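PDB 6WON: YohF, which probably works as an acetoin dehydrogenase, a nicotinamide-dependent oxidoreductase of the short-chain dehydrogenase/reductase family. Local coordinates for residues 20-25 / 43-48; 144-149 / 236-241; 164-169 / 178-183. One frame throughout, in Å; residues are numbered along the deposited sequence.

Contact 1 of 3, residues 20-25 / 43-48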
loop_
_atom_site.group_PDB
_atom_site.type_symbol
_atom_site.label_atom_id
_atom_site.label_comp_id
_atom_site.label_asym_id
_atom_site.label_seq_id
_atom_site.Cartn_x
_atom_site.Cartn_y
_atom_site.Cartn_z
ATOM N N CYS B 20 -15.637 22.795 -0.842
ATOM C CA CYS B 20 -16.461 21.814 -0.130
ATOM C C CYS B 20 -17.676 22.467 0.506
ATOM O O CYS B 20 -18.802 21.963 0.390
ATOM C CB CYS B 20 -15.638 21.076 0.938
ATOM S SG CYS B 20 -14.238 20.114 0.304
ATOM N N ALA B 21 -17.468 23.586 1.197
ATOM C CA ALA B 21 -18.579 24.215 1.903
ATOM C C ALA B 21 -19.686 24.622 0.939
ATOM O O ALA B 21 -20.877 24.440 1.228
ATOM C CB ALA B 21 -18.083 25.427 2.692
ATOM N N LEU B 22 -19.314 25.177 -0.211
ATOM C CA LEU B 22 -20.313 25.671 -1.151
ATOM C C LEU B 22 -21.029 24.520 -1.854
ATOM O O LEU B 22 -22.238 24.591 -2.101
ATOM C CB LEU B 22 -19.648 26.603 -2.165
ATOM C CG LEU B 22 -19.214 27.980 -1.628
ATOM C CD1 LEU B 22 -18.720 28.863 -2.775
ATOM C CD2 LEU B 22 -20.348 28.668 -0.899
ATOM N N LEU B 23 -20.305 23.456 -2.193
ATOM C CA LEU B 23 -20.968 22.327 -2.829
ATOM C C LEU B 23 -21.924 21.645 -1.860
ATOM O O LEU B 23 -23.038 21.266 -2.244
ATOM C CB LEU B 23 -19.935 21.343 -3.360
ATOM C CG LEU B 23 -20.452 20.214 -4.239
ATOM C CD1 LEU B 23 -21.434 20.724 -5.341
ATOM C CD2 LEU B 23 -19.264 19.494 -4.846
ATOM N N LEU B 24 -21.523 21.518 -0.592
ATOM C CA LEU B 24 -22.400 20.896 0.393
ATOM C C LEU B 24 -23.632 21.755 0.637
ATOM O O LEU B 24 -24.748 21.231 0.735
ATOM C CB LEU B 24 -21.641 20.645 1.702
ATOM C CG LEU B 24 -20.555 19.565 1.630
ATOM C CD1 LEU B 24 -19.703 19.497 2.918
ATOM C CD2 LEU B 24 -21.163 18.203 1.279
ATOM N N ALA B 25 -23.456 23.079 0.712
ATOM C CA ALA B 25 -24.603 23.984 0.770
ATOM C C ALA B 25 -25.505 23.801 -0.449
ATOM O O ALA B 25 -26.725 23.657 -0.321
ATOM C CB ALA B 25 -24.118 25.435 0.876
ATOM N N GLN B 43 -16.919 35.288 5.279
ATOM C CA GLN B 43 -18.202 35.949 5.084
ATOM C C GLN B 43 -18.674 35.822 3.646
ATOM O O GLN B 43 -19.881 35.785 3.393
ATOM C CB GLN B 43 -18.107 37.422 5.493
ATOM C CG GLN B 43 -17.731 37.612 6.959
ATOM C CD GLN B 43 -17.501 39.066 7.365
ATOM O OE1 GLN B 43 -17.400 39.964 6.522
ATOM N NE2 GLN B 43 -17.405 39.302 8.675
ATOM N N GLU B 44 -17.748 35.746 2.694
ATOM C CA GLU B 44 -18.160 35.576 1.307
ATOM C C GLU B 44 -18.640 34.156 1.031
ATOM O O GLU B 44 -19.564 33.956 0.230
ATOM C CB GLU B 44 -17.011 35.955 0.373
ATOM C CG GLU B 44 -17.403 36.036 -1.091
ATOM C CD GLU B 44 -18.524 37.043 -1.398
ATOM O OE1 GLU B 44 -18.945 37.086 -2.575
ATOM O OE2 GLU B 44 -18.958 37.809 -0.499
ATOM N N THR B 45 -18.034 33.162 1.676
ATOM C CA THR B 45 -18.510 31.797 1.516
ATOM C C THR B 45 -19.905 31.629 2.110
ATOM O O THR B 45 -20.768 30.972 1.513
ATOM C CB THR B 45 -17.519 30.832 2.163
ATOM O OG1 THR B 45 -16.221 31.051 1.594
ATOM C CG2 THR B 45 -17.949 29.378 1.946
ATOM N N ALA B 46 -20.154 32.241 3.274
ATOM C CA ALA B 46 -21.481 32.167 3.877
ATOM C C ALA B 46 -22.525 32.867 3.011
ATOM O O ALA B 46 -23.643 32.358 2.849
ATOM C CB ALA B 46 -21.447 32.766 5.281
ATOM N N LYS B 47 -22.177 34.036 2.461
ATOM C CA LYS B 47 -23.058 34.727 1.527
ATOM C C LYS B 47 -23.489 33.796 0.398
ATOM O O LYS B 47 -24.686 33.596 0.164
ATOM C CB LYS B 47 -22.348 35.966 0.967
ATOM C CG LYS B 47 -23.152 36.734 -0.089
ATOM C CD LYS B 47 -22.453 38.018 -0.532
ATOM C CE LYS B 47 -23.473 39.080 -0.892
ATOM N NZ LYS B 47 -22.840 40.402 -1.167
ATOM N N LYS B 48 -22.521 33.206 -0.309
ATOM C CA LYS B 48 -22.861 32.342 -1.435
ATOM C C LYS B 48 -23.590 31.086 -0.974
ATOM O O LYS B 48 -24.516 30.625 -1.648
ATOM C CB LYS B 48 -21.598 31.982 -2.212
ATOM C CG LYS B 48 -20.803 33.196 -2.679
ATOM C CD LYS B 48 -19.799 32.802 -3.765
ATOM C CE LYS B 48 -18.432 33.465 -3.562
ATOM N NZ LYS B 48 -18.479 34.933 -3.817
#
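Leu22 packs on Thr45 and Lys48, and Ala21 on Thr45, in an apolar helix-helix contact between the first two helices of the Rossmann fold, 15-27 and 39-50, on one side of the parallel sheet. The two short segments run almost parallel, 16° apart, with axes 9.7 Å from each other at closest approach. Leu22 does most of the bridging. With CD1 continuing its chain (chi2 -173°), the other methyl, CD2, reaches the second helix. There CD2 rests 3.4 Å from the backbone O of Thr45 and 3.8 Å from CB of Lys48. CG2 of Thr45 touches both CD2 of Leu22 and CB of Ala21, 4.0 Å from the latter. OG1 of the same threonine bonds to Gly41 O in its own helix and to Ser12 O in the loop after strand 6-9. Beneath the pair, Ala21 rests on Ile31 and Thr45 on Ile33, both from strand 30-35. Lys48 lends only the root of its chain; its bent end turns back to form a salt bridge with Glu44. Van der Waals contacts of methyls with each other, a methylene and a backbone carbonyl thus join the helices, while the charges pair along helix 39-50.

Contact 2 of 3, residues 144-149 / 236-241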
loop_
_atom_site.group_PDB
_atom_site.type_symbol
_atom_site.label_atom_id
_atom_site.label_comp_id
_atom_site.label_asym_id
_atom_site.label_seq_id
_atom_site.Cartn_x
_atom_site.Cartn_y
_atom_site.Cartn_z
ATOM N N HIS B 144 0.824 12.869 0.311
ATOM C CA HIS B 144 1.923 12.644 1.236
ATOM C C HIS B 144 1.494 11.958 2.527
ATOM O O HIS B 144 2.329 11.775 3.427
ATOM C CB HIS B 144 2.620 13.973 1.484
ATOM C CG HIS B 144 3.096 14.603 0.210
ATOM N ND1 HIS B 144 4.050 14.009 -0.589
ATOM C CD2 HIS B 144 2.698 15.723 -0.442
ATOM C CE1 HIS B 144 4.249 14.761 -1.660
ATOM N NE2 HIS B 144 3.448 15.810 -1.588
ATOM N N GLU B 145 0.225 11.564 2.633
ATOM C CA GLU B 145 -0.156 10.488 3.550
ATOM C C GLU B 145 0.483 9.157 3.151
ATOM O O GLU B 145 0.538 8.231 3.973
ATOM C CB GLU B 145 -1.691 10.344 3.571
ATOM C CG GLU B 145 -2.248 9.211 4.441
ATOM C CD GLU B 145 -3.707 8.886 4.158
ATOM O OE1 GLU B 145 -4.450 9.756 3.639
ATOM O OE2 GLU B 145 -4.125 7.752 4.475
ATOM N N HIS B 146 0.983 9.051 1.911
ATOM C CA HIS B 146 1.439 7.795 1.332
ATOM C C HIS B 146 2.873 7.820 0.828
ATOM O O HIS B 146 3.540 6.773 0.854
ATOM C CB HIS B 146 0.511 7.384 0.167
ATOM C CG HIS B 146 -0.932 7.325 0.553
ATOM N ND1 HIS B 146 -1.444 6.323 1.352
ATOM C CD2 HIS B 146 -1.963 8.166 0.298
ATOM C CE1 HIS B 146 -2.729 6.543 1.564
ATOM N NE2 HIS B 146 -3.071 7.653 0.934
ATOM N N THR B 147 3.368 8.968 0.372
ATOM C CA THR B 147 4.687 9.054 -0.245
ATOM C C THR B 147 5.315 10.360 0.224
ATOM O O THR B 147 4.593 11.326 0.490
ATOM C CB THR B 147 4.579 8.987 -1.787
ATOM O OG1 THR B 147 5.882 9.035 -2.399
ATOM C CG2 THR B 147 3.710 10.142 -2.334
ATOM N N PRO B 148 6.631 10.401 0.421
ATOM C CA PRO B 148 7.228 11.559 1.100
ATOM C C PRO B 148 7.283 12.785 0.204
ATOM O O PRO B 148 7.368 12.690 -1.020
ATOM C CB PRO B 148 8.645 11.077 1.448
ATOM C CG PRO B 148 8.955 10.053 0.363
ATOM C CD PRO B 148 7.631 9.364 0.101
ATOM N N LEU B 149 7.211 13.954 0.841
ATOM C CA LEU B 149 7.463 15.214 0.160
ATOM C C LEU B 149 8.842 15.704 0.561
ATOM O O LEU B 149 9.060 15.997 1.752
ATOM C CB LEU B 149 6.407 16.253 0.526
ATOM C CG LEU B 149 6.591 17.693 0.025
ATOM C CD1 LEU B 149 6.601 17.780 -1.510
ATOM C CD2 LEU B 149 5.493 18.595 0.586
ATOM N N GLY B 236 -13.133 3.969 6.111
ATOM C CA GLY B 236 -11.769 3.579 6.423
ATOM C C GLY B 236 -10.773 3.723 5.297
ATOM O O GLY B 236 -9.650 3.227 5.425
ATOM N N GLN B 237 -11.130 4.397 4.207
ATOM C CA GLN B 237 -10.301 4.423 3.011
ATOM C C GLN B 237 -9.629 5.779 2.824
ATOM O O GLN B 237 -10.087 6.802 3.340
ATOM C CB GLN B 237 -11.141 4.078 1.775
ATOM C CG GLN B 237 -11.365 2.573 1.667
ATOM C CD GLN B 237 -10.035 1.833 1.645
ATOM O OE1 GLN B 237 -9.155 2.165 0.850
ATOM N NE2 GLN B 237 -9.867 0.861 2.532
ATOM N N SER B 238 -8.525 5.771 2.057
ATOM C CA SER B 238 -7.832 6.986 1.637
ATOM C C SER B 238 -7.995 7.103 0.126
ATOM O O SER B 238 -7.364 6.355 -0.633
ATOM C CB SER B 238 -6.359 6.954 2.040
ATOM O OG SER B 238 -5.712 8.193 1.778
ATOM N N LEU B 239 -8.856 8.029 -0.314
ATOM C CA LEU B 239 -9.227 8.142 -1.721
ATOM C C LEU B 239 -8.377 9.251 -2.335
ATOM O O LEU B 239 -8.512 10.425 -1.970
ATOM C CB LEU B 239 -10.723 8.422 -1.873
ATOM C CG LEU B 239 -11.705 7.468 -1.169
ATOM C CD1 LEU B 239 -13.118 7.627 -1.733
ATOM C CD2 LEU B 239 -11.252 6.022 -1.338
ATOM N N ILE B 240 -7.500 8.880 -3.259
ATOM C CA ILE B 240 -6.454 9.774 -3.743
ATOM C C ILE B 240 -6.905 10.429 -5.037
ATOM O O ILE B 240 -7.264 9.743 -6.004
ATOM C CB ILE B 240 -5.135 9.011 -3.939
ATOM C CG1 ILE B 240 -4.648 8.450 -2.598
ATOM C CG2 ILE B 240 -4.089 9.902 -4.600
ATOM C CD1 ILE B 240 -3.439 7.506 -2.748
ATOM N N VAL B 241 -6.875 11.750 -5.061
ATOM C CA VAL B 241 -7.290 12.551 -6.215
ATOM C C VAL B 241 -6.061 13.359 -6.609
ATOM O O VAL B 241 -5.787 14.422 -6.047
ATOM C CB VAL B 241 -8.481 13.461 -5.897
ATOM C CG1 VAL B 241 -8.836 14.327 -7.090
ATOM C CG2 VAL B 241 -9.700 12.634 -5.442
#
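Ser238 receives two side chains from the loop after strand 135-140, and Ile240 supports one of them. Ahead of it, Gly236 and Gln237 lead into strand 238-241, the outermost of the sheet within this chain, and pair with strand 178-185, and Gln237 packs on Ile240 of the second subunit. At Ser238, the hydroxyl stands anti to the backbone N (chi1 -173°), which brings OG within bonding distance of both Glu145 and His146. OG donates to OE1 of Glu145 at 2.7 Å, meeting the carboxylate from above its plane, 45° out. It also accepts from NE2 of His146 at 2.8 Å, almost in the imidazole plane, with an N-H...O angle of 147°. Together they use the hydroxyl as donor and acceptor, and the NE2 bond would help to set the ring's turn; Thr141 OG1 also holds Glu145 OE1. Leu239 faces the other way, onto helix 216-226. Ile240 points back to the loop, and its CD1 comes obliquely to the imidazole, 3.4 Å from CD2 of His146. Lys167 of the fourth subunit bonds to His146 O. This is the Rossmann-type sheet of a short-chain dehydrogenase at its seventh strand, linked to the loop that follows strand five.

Contact 3 of 3, residues 164-169 / 178-183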
loop_
_atom_site.group_PDB
_atom_site.type_symbol
_atom_site.label_atom_id
_atom_site.label_comp_id
_atom_site.label_asym_id
_atom_site.label_seq_id
_atom_site.Cartn_x
_atom_site.Cartn_y
_atom_site.Cartn_z
ATOM N N GLY B 164 -3.516 7.250 9.635
ATOM C CA GLY B 164 -3.721 6.226 10.649
ATOM C C GLY B 164 -4.935 6.502 11.515
ATOM O O GLY B 164 -5.726 5.597 11.807
ATOM N N LEU B 165 -5.100 7.754 11.938
ATOM C CA LEU B 165 -6.254 8.113 12.754
ATOM C C LEU B 165 -7.551 7.867 11.995
ATOM O O LEU B 165 -8.544 7.403 12.571
ATOM C CB LEU B 165 -6.145 9.578 13.183
ATOM C CG LEU B 165 -7.362 10.151 13.911
ATOM C CD1 LEU B 165 -7.560 9.452 15.264
ATOM C CD2 LEU B 165 -7.211 11.663 14.064
ATOM N N THR B 166 -7.556 8.168 10.695
ATOM C CA THR B 166 -8.728 7.910 9.864
ATOM C C THR B 166 -9.161 6.447 9.964
ATOM O O THR B 166 -10.346 6.149 10.157
ATOM C CB THR B 166 -8.426 8.287 8.411
ATOM O OG1 THR B 166 -8.101 9.683 8.324
ATOM C CG2 THR B 166 -9.630 8.019 7.530
ATOM N N LYS B 167 -8.207 5.520 9.829
ATOM C CA LYS B 167 -8.530 4.097 9.920
ATOM C C LYS B 167 -9.038 3.738 11.310
ATOM O O LYS B 167 -9.974 2.940 11.453
ATOM C CB LYS B 167 -7.300 3.243 9.589
ATOM C CG LYS B 167 -6.699 3.462 8.199
ATOM C CD LYS B 167 -5.332 2.793 8.075
ATOM C CE LYS B 167 -4.649 3.171 6.750
ATOM N NZ LYS B 167 -3.308 2.524 6.633
ATOM N N SER B 168 -8.419 4.306 12.345
ATOM C CA SER B 168 -8.847 4.027 13.713
ATOM C C SER B 168 -10.266 4.526 13.957
ATOM O O SER B 168 -11.112 3.791 14.471
ATOM C CB SER B 168 -7.877 4.672 14.693
ATOM O OG SER B 168 -6.697 3.893 14.749
ATOM N N MET B 169 -10.542 5.775 13.579
ATOM C CA MET B 169 -11.871 6.343 13.777
ATOM C C MET B 169 -12.921 5.531 13.034
ATOM O O MET B 169 -14.006 5.275 13.557
ATOM C CB MET B 169 -11.893 7.798 13.298
ATOM C CG MET B 169 -10.999 8.737 14.059
ATOM S SD MET B 169 -11.000 10.395 13.331
ATOM C CE MET B 169 -12.768 10.683 13.132
ATOM N N ILE B 178 -21.176 6.084 11.859
ATOM C CA ILE B 178 -20.298 7.172 11.439
ATOM C C ILE B 178 -19.258 6.589 10.485
ATOM O O ILE B 178 -18.467 5.716 10.867
ATOM C CB ILE B 178 -19.623 7.848 12.645
ATOM C CG1 ILE B 178 -20.670 8.509 13.553
ATOM C CG2 ILE B 178 -18.611 8.883 12.174
ATOM C CD1 ILE B 178 -20.160 8.843 14.956
ATOM N N LEU B 179 -19.261 7.056 9.242
ATOM C CA LEU B 179 -18.296 6.596 8.248
ATOM C C LEU B 179 -17.171 7.618 8.171
ATOM O O LEU B 179 -17.433 8.826 8.141
ATOM C CB LEU B 179 -18.953 6.409 6.881
ATOM C CG LEU B 179 -20.302 5.671 6.847
ATOM C CD1 LEU B 179 -20.799 5.469 5.403
ATOM C CD2 LEU B 179 -20.229 4.327 7.570
ATOM N N VAL B 180 -15.927 7.140 8.164
ATOM C CA VAL B 180 -14.759 8.014 8.247
ATOM C C VAL B 180 -13.790 7.657 7.130
ATOM O O VAL B 180 -13.305 6.517 7.057
ATOM C CB VAL B 180 -14.062 7.911 9.610
ATOM C CG1 VAL B 180 -12.924 8.932 9.706
ATOM C CG2 VAL B 180 -15.081 8.129 10.718
ATOM N N ASN B 181 -13.480 8.636 6.285
ATOM C CA ASN B 181 -12.563 8.410 5.180
ATOM C C ASN B 181 -11.620 9.593 5.064
ATOM O O ASN B 181 -11.903 10.688 5.558
ATOM C CB ASN B 181 -13.314 8.229 3.858
ATOM C CG ASN B 181 -14.177 6.981 3.849
ATOM O OD1 ASN B 181 -13.670 5.871 3.661
ATOM N ND2 ASN B 181 -15.485 7.155 4.034
ATOM N N ALA B 182 -10.500 9.359 4.387
ATOM C CA ALA B 182 -9.603 10.420 3.962
ATOM C C ALA B 182 -9.750 10.653 2.458
ATOM O O ALA B 182 -9.886 9.699 1.684
ATOM C CB ALA B 182 -8.143 10.071 4.287
ATOM N N VAL B 183 -9.729 11.922 2.056
ATOM C CA VAL B 183 -9.489 12.320 0.674
ATOM C C VAL B 183 -8.102 12.933 0.613
ATOM O O VAL B 183 -7.787 13.839 1.394
ATOM C CB VAL B 183 -10.547 13.317 0.164
ATOM C CG1 VAL B 183 -10.200 13.781 -1.253
ATOM C CG2 VAL B 183 -11.926 12.688 0.192
#
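Thr166, Met169, Val180 and Ala182 form a buried, mainly apolar contact between helix 153-173 and strand 178-185. The short segments run nearly antiparallel, at 163°, with axes only 7.2 Å apart; Thr166 and Asn181 have the nearest CA atoms.

Methyl groups against backbone make the tightest meetings. The CG2 methyl of Thr166 lies anti to its own N (chi1 -61° for OG1) and presses on the peptide link between Asn181 and Ala182, 3.5 Å from Ala182 N. In return, CG1 of Val180 comes to 3.8 Å from the carbonyl O of Thr166. CB of Ala182 lies 4.1 Å from Thr166 OG1.

Among side chains alone, Met169 and Val180 cross at about a right angle. CG1 of Val180 is touched twice by the methionine, by CB and by CE, each at 3.9 Å. A bend at chi3 (48°) folds the thioether so that its terminal methyl comes back to the valine. Met169 also touches Ile137 and Ala121, and Phe98 of the fourth subunit.

Polar groups are satisfied by neighbours beyond the interface. Thr166 OG1 bonds to Leu162 O and Asn139 ND2, which fixes the rotation of the side chain and so the direction of its methyl. Asn181 points to the other side of the sheet, where OD1 accepts from Gln237 N and ND2 bonds to Thr234 O. Lys167, on the outer side of the helix, bonds through NZ to His160 NE2 of the fourth subunit.

With strand 135-140, parallel and adjacent to 178-185, this helix completes a beta-alpha-beta unit, the repeating crossover of the Rossmann fold.

Overall arrangement
All three contacts belong to one Rossmann-type domain built round a parallel sheet of strand order 3-2-1-4-5-6-7. Contact 1 pairs helices 15-27 and 39-50 in the first half of the chain and closes before the others open. Its centre lies about 26 Å from that of contact 2 and about 24 Å from that of contact 3, on the opposite side of the chain's centre. Contacts 2 and 3 have their centres about 12 Å apart and touch through neighbouring strands 178-185 and 238-241, with contact 3 nested inside the loop that contact 2 closes. Both also touch the fourth subunit, so the later half of the sheet is bound up with tetramer assembly, whereas no other chain touches the segments of contact 1.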